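Local coordinates for CurJ (Moorea producens 3L, PDB 5TZ6), which probably removes water, including by vinylogous dehydration, from chain-bound intermediates of curacin biosynthesis through its polyketide synthase dehydratase domain, here an inactive variant, at residues 219-224 against 259-264; 186-191 against 195-200; 211-216 against 288-293; 169-172 against 177-180. The protein carries 1 engineered substitution. All blocks are in the same frame, centred on the assembly; numbering follows the deposited sequence.

Overall arrangement
All four contacts belong to the C-terminal half of a double hot-dog dehydratase. Interactions 1 and 2 have centres about 8 Å apart and share a sheet: Cys-197 N and Val-195 N each lie 2.9 Å from a backbone oxygen of interaction 1, Cys-261 O and Thr-263 O respectively. Interactions 1 and 3 both use helix 215-223, with centres about 10 Å apart. Interaction 4, centred about 16 Å from interaction 1, joins it by packing, Leu-178 CD1 lying 3.8 Å from Gln-223 NE2. Asp-219 of interaction 1 and Leu-171 of interaction 4 both line the pocket holding the hydroxy-methylheptenoic acid, whereas the nearest side chain of interaction 2, Met-199, stays about 11 Å from it.

Interaction 1: residues 219-224 against 259-264; sequences DSCFQS and LWCYTC. With 7OD ((2E,5R)-5-hydroxy-2-methylhept-2-enoic acid), chain C.
The carboxylate of Asp-219 receives the ligand's C5 hydroxyl from in front of its two oxygens, tilted somewhat out of its plane and nearer OD1: OAH donates to OD1 at 3.0 Å. Gln-223 serves the other oxygen, its NE2 reaching OD2 on the anti side at 2.7 Å in a nearly straight bond (168°), with OD2 close to the amide plane of Gln-223. CG of Asp-219 stands anti to N (chi1 -164°), which carries the carboxylate from helix 215-223 into the pocket; Phe-182 O is a second acceptor for the same NE2. With an alanine here, the ligand hydroxyl would probably lose its acceptor, and the Gln-223 amide, still held through Phe-182 O, would have one partner fewer.

The helix meets strand 258-267 through small side chains. Thr-263 OG1 donates to Ser-224 OG at 2.8 Å, and Ser-224 OG in turn points back at Cys-221 O, an approach modelled so short that its exact length is doubtful. SG of Cys-261 packs against SG of Cys-221 at 4.1 Å, a van der Waals contact and not a disulfide. Ser-220 on Met-199 and Cys-221 on Leu-281 continue this buried layer.

The two sides of the helix thus differ in chemistry: the strand side is thiol packing with one hydroxyl-to-hydroxyl bond, and the pocket side presents a carboxylate placed by Gln-223, consistent with the aspartate of the dehydratase His-Asp pair.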
loop_
_atom_site.group_PDB
_atom_site.type_symbol
_atom_site.label_atom_id
_atom_site.label_comp_id
_atom_site.label_asym_id
_atom_site.label_seq_id
_atom_site.Cartn_x
_atom_site.Cartn_y
_atom_site.Cartn_z
ATOM N N ASP A 219 13.182 14.255 19.505
ATOM C CA ASP A 219 14.121 13.629 20.420
ATOM C C ASP A 219 14.818 14.670 21.276
ATOM O O ASP A 219 14.945 14.491 22.490
ATOM C CB ASP A 219 15.148 12.796 19.666
ATOM C CG ASP A 219 15.878 11.833 20.577
ATOM O OD1 ASP A 219 15.278 10.798 20.940
ATOM O OD2 ASP A 219 17.040 12.120 20.945
ATOM N N SER A 220 15.266 15.771 20.670
ATOM C CA SER A 220 15.925 16.807 21.460
ATOM C C SER A 220 15.020 17.264 22.596
ATOM O O SER A 220 15.467 17.434 23.743
ATOM C CB SER A 220 16.294 17.990 20.565
ATOM O OG SER A 220 17.197 17.601 19.543
ATOM N N CYS A 221 13.727 17.422 22.302
ATOM C CA CYS A 221 12.784 17.802 23.345
ATOM C C CYS A 221 12.816 16.802 24.490
ATOM O O CYS A 221 12.881 17.189 25.662
ATOM C CB CYS A 221 11.371 17.923 22.771
ATOM S SG CYS A 221 11.102 19.427 21.825
ATOM N N PHE A 222 12.780 15.504 24.174
ATOM C CA PHE A 222 12.906 14.524 25.253
ATOM C C PHE A 222 14.264 14.599 25.951
ATOM O O PHE A 222 14.358 14.306 27.149
ATOM C CB PHE A 222 12.660 13.113 24.724
ATOM C CG PHE A 222 11.286 12.910 24.153
ATOM C CD1 PHE A 222 10.266 13.807 24.432
ATOM C CD2 PHE A 222 11.006 11.812 23.353
ATOM C CE1 PHE A 222 8.999 13.628 23.907
ATOM C CE2 PHE A 222 9.743 11.620 22.829
ATOM C CZ PHE A 222 8.737 12.531 23.106
ATOM N N GLN A 223 15.321 15.001 25.230
ATOM C CA GLN A 223 16.649 15.101 25.830
ATOM C C GLN A 223 16.704 16.197 26.878
ATOM O O GLN A 223 17.543 16.143 27.786
ATOM C CB GLN A 223 17.711 15.388 24.772
ATOM C CG GLN A 223 17.855 14.364 23.677
ATOM C CD GLN A 223 18.710 14.898 22.548
ATOM O OE1 GLN A 223 19.502 15.814 22.749
ATOM N NE2 GLN A 223 18.540 14.348 21.352
ATOM N N SER A 224 15.846 17.211 26.757
ATOM C CA SER A 224 15.887 18.294 27.734
ATOM C C SER A 224 15.767 17.774 29.163
ATOM O O SER A 224 16.367 18.344 30.080
ATOM C CB SER A 224 14.779 19.311 27.453
ATOM O OG SER A 224 13.497 18.710 27.527
ATOM N N LEU A 259 14.404 27.540 18.096
ATOM C CA LEU A 259 13.215 27.266 18.892
ATOM C C LEU A 259 13.583 27.256 20.368
ATOM O O LEU A 259 14.755 27.135 20.735
ATOM C CB LEU A 259 12.581 25.917 18.523
ATOM C CG LEU A 259 12.253 25.666 17.055
ATOM C CD1 LEU A 259 11.597 24.305 16.913
ATOM C CD2 LEU A 259 11.363 26.772 16.487
ATOM N N TRP A 260 12.565 27.377 21.219
ATOM C CA TRP A 260 12.753 27.316 22.661
ATOM C C TRP A 260 11.992 26.120 23.212
ATOM O O TRP A 260 10.878 25.832 22.771
ATOM C CB TRP A 260 12.271 28.595 23.346
ATOM C CG TRP A 260 13.071 29.821 23.003
ATOM C CD1 TRP A 260 12.749 30.775 22.081
ATOM C CD2 TRP A 260 14.316 30.230 23.583
ATOM N NE1 TRP A 260 13.718 31.748 22.049
ATOM C CE2 TRP A 260 14.689 31.439 22.964
ATOM C CE3 TRP A 260 15.150 29.693 24.569
ATOM C CZ2 TRP A 260 15.857 32.118 23.295
ATOM C CZ3 TRP A 260 16.307 30.367 24.898
ATOM C CH2 TRP A 260 16.653 31.567 24.262
ATOM N N CYS A 261 12.589 25.434 24.183
ATOM C CA CYS A 261 11.990 24.255 24.793
ATOM C C CYS A 261 11.999 24.413 26.307
ATOM O O CYS A 261 13.067 24.414 26.926
ATOM C CB CYS A 261 12.732 22.985 24.384
ATOM S SG CYS A 261 12.061 21.523 25.176
ATOM N N TYR A 262 10.817 24.511 26.904
ATOM C CA TYR A 262 10.662 24.658 28.344
ATOM C C TYR A 262 10.155 23.350 28.927
ATOM O O TYR A 262 9.180 22.784 28.434
ATOM C CB TYR A 262 9.699 25.798 28.670
ATOM C CG TYR A 262 9.382 25.957 30.140
ATOM C CD1 TYR A 262 10.388 26.198 31.066
ATOM C CD2 TYR A 262 8.067 25.902 30.597
ATOM C CE1 TYR A 262 10.099 26.352 32.410
ATOM C CE2 TYR A 262 7.767 26.060 31.939
ATOM C CZ TYR A 262 8.787 26.283 32.841
ATOM O OH TYR A 262 8.498 26.440 34.178
ATOM N N THR A 263 10.827 22.861 29.960
ATOM C CA THR A 263 10.507 21.579 30.567
ATOM C C THR A 263 10.443 21.752 32.072
ATOM O O THR A 263 11.224 22.515 32.648
ATOM C CB THR A 263 11.556 20.502 30.229
ATOM O OG1 THR A 263 11.604 20.285 28.813
ATOM C CG2 THR A 263 11.222 19.194 30.931
ATOM N N CYS A 264 9.506 21.057 32.709
ATOM C CA CYS A 264 9.487 21.002 34.165
ATOM C C CYS A 264 9.044 19.616 34.595
ATOM O O CYS A 264 8.294 18.944 33.889
ATOM C CB CYS A 264 8.580 22.078 34.779
ATOM S SG CYS A 264 7.102 22.438 33.834
HETATM O OAB 7OD C . 17.733 4.132 24.226
HETATM C CAA 7OD C . 16.634 4.119 23.636
HETATM O OAI 7OD C . 16.181 3.040 23.189
HETATM C CAC 7OD C . 15.842 5.420 23.463
HETATM C CAK 7OD C . 14.490 5.395 22.733
HETATM C CAD 7OD C . 16.396 6.746 24.012
HETATM C CAE 7OD C . 15.564 8.024 23.814
HETATM C CAF 7OD C . 16.090 9.298 24.518
HETATM O OAH 7OD C . 16.684 10.157 23.539
HETATM C CAG 7OD C . 17.120 9.028 25.621
HETATM C CAJ 7OD C . 17.254 10.297 26.467
#

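Interaction 2: residues 186-191 against 195-200; sequences EQVWLG and VLCQMK
Strands 186-190 and 195-200 run antiparallel at 172°, with Gln-187/Gln-198 and Trp-189/Leu-196 as hydrogen-bonded pairs and a classic beta bulge where Glu-186 and Gln-187 both face Gln-198. At the bulge Gln-198 O is gripped twice, by Glu-186 N at 2.8 Å and Gln-187 N at 3.1 Å.

The side chains of Gln-187 and Gln-198 lie alongside each other, pointing the same way, with amide planes 36° apart. NE2 of Gln-187 donates to OE1 of Gln-198, though the modelled length is too short to be trusted; the other amide oxygen, Gln-187 OE1, is taken by Lys-161 NZ on strand 160-162. On the same face the Trp-189 indole turns its edge to the neighbouring strand: CE3 stands 3.3 Å from Leu-196 O, near the ring plane, and also touches Leu-196 CD2, while CZ3 meets Gln-198 CB at 3.9 Å and packs on the Trp-260 ring. Replacing Trp-189 by an alanine would probably uncover Gln-198 CB and Leu-196 CD2 and take away the neighbour of the Trp-260 ring.

The other face is apolar. CG2 of Val-195, anti to N, reaches CG1 of Val-188 at 3.6 Å and CD2 of Leu-190 at 3.8 Å, while Cys-197 SG lies against Val-188 CG2. At the open end of the hairpin, Glu-186 bends across Lys-200, where OE1 and NZ form a long salt bridge of 3.8 Å.

This beta hairpin therefore has two unlike faces: one mixes amides, the indole and Leu-196 and meets Trp-260, while the apolar one packs on Leu-228 and Ser-224.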
loop_
_atom_site.group_PDB
_atom_site.type_symbol
_atom_site.label_atom_id
_atom_site.label_comp_id
_atom_site.label_asym_id
_atom_site.label_seq_id
_atom_site.Cartn_x
_atom_site.Cartn_y
_atom_site.Cartn_z
ATOM N N GLU A 186 21.428 24.015 21.729
ATOM C CA GLU A 186 22.599 24.877 21.741
ATOM C C GLU A 186 22.838 25.527 23.094
ATOM O O GLU A 186 23.995 25.759 23.458
ATOM C CB GLU A 186 22.470 25.977 20.684
ATOM C CG GLU A 186 22.544 25.488 19.252
ATOM C CD GLU A 186 23.882 25.800 18.613
ATOM O OE1 GLU A 186 24.183 26.999 18.421
ATOM O OE2 GLU A 186 24.635 24.851 18.308
ATOM N N GLN A 187 21.787 25.829 23.858
ATOM C CA GLN A 187 22.008 26.508 25.130
ATOM C C GLN A 187 21.035 25.983 26.172
ATOM O O GLN A 187 19.943 25.519 25.839
ATOM C CB GLN A 187 21.862 28.025 24.980
ATOM C CG GLN A 187 23.064 28.685 24.346
ATOM C CD GLN A 187 22.974 30.192 24.387
ATOM O OE1 GLN A 187 23.734 30.856 25.095
ATOM N NE2 GLN A 187 22.028 30.743 23.637
ATOM N N VAL A 188 21.436 26.061 27.441
ATOM C CA VAL A 188 20.649 25.471 28.522
ATOM C C VAL A 188 20.691 26.379 29.743
ATOM O O VAL A 188 21.768 26.789 30.188
ATOM C CB VAL A 188 21.146 24.059 28.883
ATOM C CG1 VAL A 188 20.242 23.425 29.942
ATOM C CG2 VAL A 188 21.193 23.190 27.637
ATOM N N TRP A 189 19.514 26.665 30.298
ATOM C CA TRP A 189 19.372 27.443 31.521
ATOM C C TRP A 189 18.573 26.627 32.521
ATOM O O TRP A 189 17.458 26.188 32.216
ATOM C CB TRP A 189 18.672 28.775 31.256
ATOM C CG TRP A 189 19.489 29.708 30.455
ATOM C CD1 TRP A 189 20.363 30.643 30.922
ATOM C CD2 TRP A 189 19.506 29.814 29.031
ATOM N NE1 TRP A 189 20.931 31.322 29.873
ATOM C CE2 TRP A 189 20.420 30.833 28.699
ATOM C CE3 TRP A 189 18.837 29.142 28.002
ATOM C CZ2 TRP A 189 20.684 31.198 27.383
ATOM C CZ3 TRP A 189 19.099 29.505 26.695
ATOM C CH2 TRP A 189 20.015 30.525 26.395
ATOM N N LEU A 190 19.138 26.422 33.700
ATOM C CA LEU A 190 18.481 25.666 34.753
ATOM C C LEU A 190 17.811 26.611 35.739
ATOM O O LEU A 190 18.339 27.690 36.044
ATOM C CB LEU A 190 19.471 24.771 35.501
ATOM C CG LEU A 190 19.816 23.411 34.903
ATOM C CD1 LEU A 190 20.825 22.714 35.795
ATOM C CD2 LEU A 190 18.566 22.553 34.746
ATOM N N GLY A 191 16.643 26.190 36.224
ATOM C CA GLY A 191 15.932 26.808 37.318
ATOM C C GLY A 191 15.648 25.778 38.396
ATOM O O GLY A 191 16.336 24.760 38.519
ATOM N N VAL A 195 13.768 23.706 33.277
ATOM C CA VAL A 195 14.891 23.943 32.378
ATOM C C VAL A 195 14.375 24.586 31.099
ATOM O O VAL A 195 13.296 24.240 30.607
ATOM C CB VAL A 195 15.656 22.640 32.059
ATOM C CG1 VAL A 195 14.790 21.705 31.234
ATOM C CG2 VAL A 195 16.958 22.951 31.325
ATOM N N LEU A 196 15.167 25.511 30.559
ATOM C CA LEU A 196 14.879 26.194 29.305
ATOM C C LEU A 196 16.043 25.974 28.351
ATOM O O LEU A 196 17.173 26.377 28.643
ATOM C CB LEU A 196 14.647 27.690 29.528
ATOM C CG LEU A 196 14.593 28.561 28.268
ATOM C CD1 LEU A 196 13.265 28.406 27.556
ATOM C CD2 LEU A 196 14.857 30.026 28.602
ATOM N N CYS A 197 15.772 25.308 27.235
ATOM C CA CYS A 197 16.778 25.022 26.224
ATOM C C CYS A 197 16.537 25.882 24.991
ATOM O O CYS A 197 15.400 26.009 24.525
ATOM C CB CYS A 197 16.761 23.545 25.834
ATOM S SG CYS A 197 17.161 22.430 27.185
ATOM N N GLN A 198 17.604 26.486 24.485
ATOM C CA GLN A 198 17.607 27.072 23.157
ATOM C C GLN A 198 18.109 26.033 22.168
ATOM O O GLN A 198 19.130 25.375 22.417
ATOM C CB GLN A 198 18.490 28.312 23.084
ATOM C CG GLN A 198 18.468 28.935 21.703
ATOM C CD GLN A 198 19.380 30.126 21.586
ATOM O OE1 GLN A 198 20.591 30.012 21.773
ATOM N NE2 GLN A 198 18.808 31.279 21.274
ATOM N N MET A 199 17.406 25.920 21.040
ATOM C CA MET A 199 17.664 24.908 20.028
ATOM C C MET A 199 17.831 25.543 18.658
ATOM O O MET A 199 17.117 26.487 18.304
ATOM C CB MET A 199 16.533 23.887 19.960
ATOM C CG MET A 199 16.637 22.808 21.003
ATOM S SD MET A 199 15.028 22.259 21.563
ATOM C CE MET A 199 15.480 20.746 22.410
ATOM N N LYS A 200 18.782 25.008 17.897
ATOM C CA LYS A 200 19.002 25.386 16.512
ATOM C C LYS A 200 19.035 24.123 15.665
ATOM O O LYS A 200 19.421 23.048 16.135
ATOM C CB LYS A 200 20.313 26.164 16.320
ATOM C CG LYS A 200 20.333 27.547 16.946
ATOM C CD LYS A 200 21.669 28.237 16.688
ATOM C CE LYS A 200 21.684 29.664 17.222
ATOM N NZ LYS A 200 22.992 30.342 16.982
#

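Interaction 3: residues 211-216 against 288-293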
loop_
_atom_site.group_PDB
_atom_site.type_symbol
_atom_site.label_atom_id
_atom_site.label_comp_id
_atom_site.label_asym_id
_atom_site.label_seq_id
_atom_site.Cartn_x
_atom_site.Cartn_y
_atom_site.Cartn_z
ATOM N N TYR A 211 8.729 18.023 6.871
ATOM C CA TYR A 211 8.335 17.394 8.121
ATOM C C TYR A 211 7.411 18.305 8.918
ATOM O O TYR A 211 7.574 19.528 8.922
ATOM C CB TYR A 211 9.563 17.073 8.974
ATOM C CG TYR A 211 10.458 15.961 8.470
ATOM C CD1 TYR A 211 11.480 16.221 7.569
ATOM C CD2 TYR A 211 10.311 14.657 8.932
ATOM C CE1 TYR A 211 12.318 15.210 7.122
ATOM C CE2 TYR A 211 11.143 13.638 8.487
ATOM C CZ TYR A 211 12.144 13.921 7.583
ATOM O OH TYR A 211 12.977 12.918 7.137
ATOM N N GLN A 212 6.440 17.702 9.605
ATOM C CA GLN A 212 5.740 18.427 10.660
ATOM C C GLN A 212 6.698 18.758 11.802
ATOM O O GLN A 212 6.910 19.929 12.136
ATOM C CB GLN A 212 4.544 17.615 11.171
ATOM C CG GLN A 212 3.331 17.598 10.248
ATOM C CD GLN A 212 3.630 17.012 8.885
ATOM O OE1 GLN A 212 4.104 15.883 8.777
ATOM N NE2 GLN A 212 3.345 17.774 7.834
ATOM N N LEU A 213 7.272 17.726 12.418
ATOM C CA LEU A 213 8.338 17.867 13.403
ATOM C C LEU A 213 9.384 16.808 13.113
ATOM O O LEU A 213 9.088 15.611 13.180
ATOM C CB LEU A 213 7.826 17.719 14.838
ATOM C CG LEU A 213 7.006 18.850 15.447
ATOM C CD1 LEU A 213 6.746 18.553 16.911
ATOM C CD2 LEU A 213 7.728 20.180 15.284
ATOM N N HIS A 214 10.592 17.246 12.784
ATOM C CA HIS A 214 11.656 16.315 12.456
ATOM C C HIS A 214 11.881 15.351 13.618
ATOM O O HIS A 214 11.824 15.758 14.786
ATOM C CB HIS A 214 12.945 17.073 12.141
ATOM C CG HIS A 214 13.939 16.273 11.356
ATOM N ND1 HIS A 214 14.786 15.358 11.942
ATOM C CD2 HIS A 214 14.226 16.258 10.032
ATOM C CE1 HIS A 214 15.549 14.809 11.012
ATOM N NE2 HIS A 214 15.230 15.339 9.844
ATOM N N PRO A 215 12.090 14.065 13.346
ATOM C CA PRO A 215 12.355 13.132 14.453
ATOM C C PRO A 215 13.403 13.653 15.424
ATOM O O PRO A 215 13.215 13.542 16.645
ATOM C CB PRO A 215 12.812 11.856 13.737
ATOM C CG PRO A 215 12.244 11.951 12.352
ATOM C CD PRO A 215 12.103 13.413 12.026
ATOM N N THR A 216 14.488 14.251 14.916
ATOM C CA THR A 216 15.567 14.703 15.790
ATOM C C THR A 216 15.136 15.867 16.672
ATOM O O THR A 216 15.668 16.034 17.776
ATOM C CB THR A 216 16.801 15.096 14.970
ATOM O OG1 THR A 216 16.474 16.151 14.053
ATOM C CG2 THR A 216 17.335 13.898 14.196
ATOM N N LEU A 288 3.237 28.609 20.230
ATOM C CA LEU A 288 3.448 27.244 20.689
ATOM C C LEU A 288 3.497 26.302 19.490
ATOM O O LEU A 288 2.553 26.238 18.699
ATOM C CB LEU A 288 2.332 26.854 21.653
ATOM C CG LEU A 288 2.547 25.731 22.663
ATOM C CD1 LEU A 288 3.828 25.943 23.459
ATOM C CD2 LEU A 288 1.343 25.680 23.586
ATOM N N VAL A 289 4.612 25.598 19.339
ATOM C CA VAL A 289 4.788 24.637 18.254
ATOM C C VAL A 289 4.286 23.249 18.649
ATOM O O VAL A 289 3.613 22.576 17.865
ATOM C CB VAL A 289 6.276 24.603 17.839
ATOM C CG1 VAL A 289 6.597 23.323 17.082
ATOM C CG2 VAL A 289 6.629 25.836 17.005
ATOM N N ALA A 290 4.601 22.799 19.859
ATOM C CA ALA A 290 4.217 21.467 20.304
ATOM C C ALA A 290 4.218 21.460 21.822
ATOM O O ALA A 290 4.907 22.258 22.466
ATOM C CB ALA A 290 5.155 20.384 19.756
ATOM N N GLN A 291 3.458 20.531 22.390
ATOM C CA GLN A 291 3.328 20.453 23.837
ATOM C C GLN A 291 3.206 19.001 24.266
ATOM O O GLN A 291 2.554 18.200 23.593
ATOM C CB GLN A 291 2.109 21.239 24.326
ATOM C CG GLN A 291 2.032 21.359 25.830
ATOM C CD GLN A 291 0.861 22.199 26.280
ATOM O OE1 GLN A 291 0.996 23.064 27.145
ATOM N NE2 GLN A 291 -0.302 21.946 25.694
ATOM N N VAL A 292 3.840 18.664 25.383
ATOM C CA VAL A 292 3.838 17.304 25.908
ATOM C C VAL A 292 3.381 17.361 27.352
ATOM O O VAL A 292 4.003 18.043 28.179
ATOM C CB VAL A 292 5.220 16.641 25.811
ATOM C CG1 VAL A 292 5.187 15.249 26.447
ATOM C CG2 VAL A 292 5.671 16.577 24.367
ATOM N N ILE A 293 2.316 16.630 27.660
ATOM C CA ILE A 293 1.753 16.545 29.000
ATOM C C ILE A 293 1.906 15.109 29.469
ATOM O O ILE A 293 1.520 14.172 28.757
ATOM C CB ILE A 293 0.271 16.965 29.019
ATOM C CG1 ILE A 293 0.121 18.430 28.615
ATOM C CG2 ILE A 293 -0.334 16.733 30.400
ATOM C CD1 ILE A 293 0.659 19.396 29.634
#
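Leu-213 fits against Val-289 and Ala-290 with one methyl for each. Its CD1 touches Ala-290 CB at 3.7 Å, and its CD2 touches Val-289 CG1 at 3.8 Å, so the forked end of the leucine spans two consecutive residues of strand 288-300. With CG anti to its own carbonyl carbon (chi1 -73°), the leucine extends from the loop before helix 215-223 towards the strand. CG1 of Val-289 is the branch anti to N, and it approaches the leucine at a slant.

A classic beta bulge, in which Val-289 and Ala-290 both face Leu-281 on strand 274-282, probably helps both to reach the leucine. The helical backbone angles at Val-289 (phi -89°, psi -44°) mark the first bulge position. Phe-248 and Phe-250 of strand 239-250 also pack on Leu-213, which is buried.

Just beyond the leucine the chain enters the helix through His-214 and Pro-215, the start of the HPxxxD sequence familiar in polyketide synthase dehydratases. His-214 is the N-cap: its ND1 accepts from Thr-216 N at 3.2 Å, close to the ring plane. Pro-215 CD sits over one face of the same imidazole, CD2 of which lies over the Tyr-211 ring, and Phe-37 meets the imidazole edge-to-face.

Between loop and strand the contact is methyl against methyl, without polar atoms, and so depends on shape and burial; directional bonds lie beside it, in the helix cap and between Leu-213 O and Ser-56 OG.

Interaction 4: residues 169-172 against 177-180; sequences QHLW and HLGQ
Trp-172 lays its indole flat over the imidazole of His-177. The six-membered ring and the imidazole form a face-to-face stack, their centroids 3.7 Å apart and their planes only 4° from parallel, with CD2 of His-177 lying 3.5 Å from CD2 of Trp-172. CG of Trp-172 is anti to N (chi1 -159°), a torsion that sends the indole off the helix and over the following strand. His-177 has CG anti to its carbonyl carbon (chi1 -67°), which slides the imidazole under the indole and brings CB beneath it as well: that CB is 3.9 Å from the centroid of the six-membered ring, over its face, in a CH-pi contact.

These residues flank the short turn from helix 164-173 to strand 176-178, a unit of the C-terminal hot-dog half. Its strand pairs antiparallel with strand 41-43 of the N-terminal half through backbone bonds of His-177 with Ile-42, and Leu-178 packs on Phe-41, a pocket residue that is probably the engineered histidine-to-phenylalanine replacement of this inactive dehydratase.

Facing the interior, Leu-171 and Leu-178 touch methyl to methyl, CD1 of one to CD1 of the other at 3.5 Å, their side chains crossing at a slant. Leu-171 also borders the bound ligand, so Leu-178 backs a residue of the pocket wall.

A water spans the turn on the polar side. It donates to Trp-172 O at 2.9 Å and lies equally far from His-177 NE2, near the plane of the imidazole, where it can limit rotation of that ring while the indole covers one of its faces.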
loop_
_atom_site.group_PDB
_atom_site.type_symbol
_atom_site.label_atom_id
_atom_site.label_comp_id
_atom_site.label_asym_id
_atom_site.label_seq_id
_atom_site.Cartn_x
_atom_site.Cartn_y
_atom_site.Cartn_z
ATOM N N GLN A 169 27.289 14.509 27.011
ATOM C CA GLN A 169 28.228 13.665 27.730
ATOM C C GLN A 169 27.483 12.691 28.624
ATOM O O GLN A 169 27.810 11.495 28.654
ATOM C CB GLN A 169 29.186 14.524 28.551
ATOM C CG GLN A 169 30.230 13.714 29.289
ATOM C CD GLN A 169 31.226 13.079 28.337
ATOM O OE1 GLN A 169 31.895 13.777 27.579
ATOM N NE2 GLN A 169 31.332 11.754 28.376
ATOM N N HIS A 170 26.464 13.178 29.349
ATOM C CA HIS A 170 25.679 12.272 30.179
ATOM C C HIS A 170 25.184 11.091 29.358
ATOM O O HIS A 170 25.199 9.947 29.826
ATOM C CB HIS A 170 24.502 13.009 30.826
ATOM C CG HIS A 170 23.562 12.108 31.570
ATOM N ND1 HIS A 170 23.618 11.935 32.936
ATOM C CD2 HIS A 170 22.535 11.337 31.137
ATOM C CE1 HIS A 170 22.667 11.096 33.313
ATOM N NE2 HIS A 170 21.999 10.714 32.239
ATOM N N LEU A 171 24.777 11.345 28.115
ATOM C CA LEU A 171 24.277 10.251 27.295
ATOM C C LEU A 171 25.425 9.408 26.763
ATOM O O LEU A 171 25.334 8.174 26.735
ATOM C CB LEU A 171 23.418 10.803 26.152
ATOM C CG LEU A 171 22.070 11.399 26.576
ATOM C CD1 LEU A 171 21.390 12.054 25.394
ATOM C CD2 LEU A 171 21.157 10.333 27.188
ATOM N N TRP A 172 26.522 10.064 26.365
ATOM C CA TRP A 172 27.674 9.338 25.843
ATOM C C TRP A 172 28.149 8.277 26.826
ATOM O O TRP A 172 28.515 7.164 26.428
ATOM C CB TRP A 172 28.796 10.322 25.513
ATOM C CG TRP A 172 29.797 9.787 24.539
ATOM C CD1 TRP A 172 30.927 9.073 24.826
ATOM C CD2 TRP A 172 29.737 9.886 23.111
ATOM N NE1 TRP A 172 31.587 8.749 23.664
ATOM C CE2 TRP A 172 30.874 9.230 22.598
ATOM C CE3 TRP A 172 28.839 10.478 22.216
ATOM C CZ2 TRP A 172 31.135 9.146 21.235
ATOM C CZ3 TRP A 172 29.099 10.392 20.863
ATOM C CH2 TRP A 172 30.238 9.731 20.384
ATOM N N HIS A 177 25.330 7.331 21.871
ATOM C CA HIS A 177 26.199 8.206 21.092
ATOM C C HIS A 177 25.332 8.954 20.083
ATOM O O HIS A 177 24.836 8.362 19.111
ATOM C CB HIS A 177 27.276 7.386 20.388
ATOM C CG HIS A 177 28.265 6.745 21.314
ATOM N ND1 HIS A 177 29.363 6.047 20.858
ATOM C CD2 HIS A 177 28.344 6.729 22.665
ATOM C CE1 HIS A 177 30.065 5.612 21.888
ATOM N NE2 HIS A 177 29.471 6.016 22.997
ATOM N N LEU A 178 25.151 10.253 20.315
ATOM C CA LEU A 178 24.335 11.108 19.461
ATOM C C LEU A 178 25.224 11.797 18.435
ATOM O O LEU A 178 26.178 12.492 18.801
ATOM C CB LEU A 178 23.592 12.152 20.296
ATOM C CG LEU A 178 22.543 11.687 21.313
ATOM C CD1 LEU A 178 21.952 12.880 22.050
ATOM C CD2 LEU A 178 21.438 10.862 20.665
ATOM N N GLY A 179 24.902 11.629 17.157
ATOM C CA GLY A 179 25.608 12.334 16.107
ATOM C C GLY A 179 25.165 13.786 16.016
ATOM O O GLY A 179 24.444 14.310 16.868
ATOM N N GLN A 180 25.586 14.438 14.931
ATOM C CA GLN A 180 25.345 15.871 14.791
ATOM C C GLN A 180 23.861 16.179 14.638
ATOM O O GLN A 180 23.337 17.085 15.297
ATOM C CB GLN A 180 26.115 16.412 13.587
ATOM C CG GLN A 180 26.102 17.926 13.457
ATOM C CD GLN A 180 27.177 18.440 12.509
ATOM O OE1 GLN A 180 28.158 17.749 12.230
ATOM N NE2 GLN A 180 26.992 19.656 12.008
HETATM O O HOH W 1 30.900 5.862 25.523
#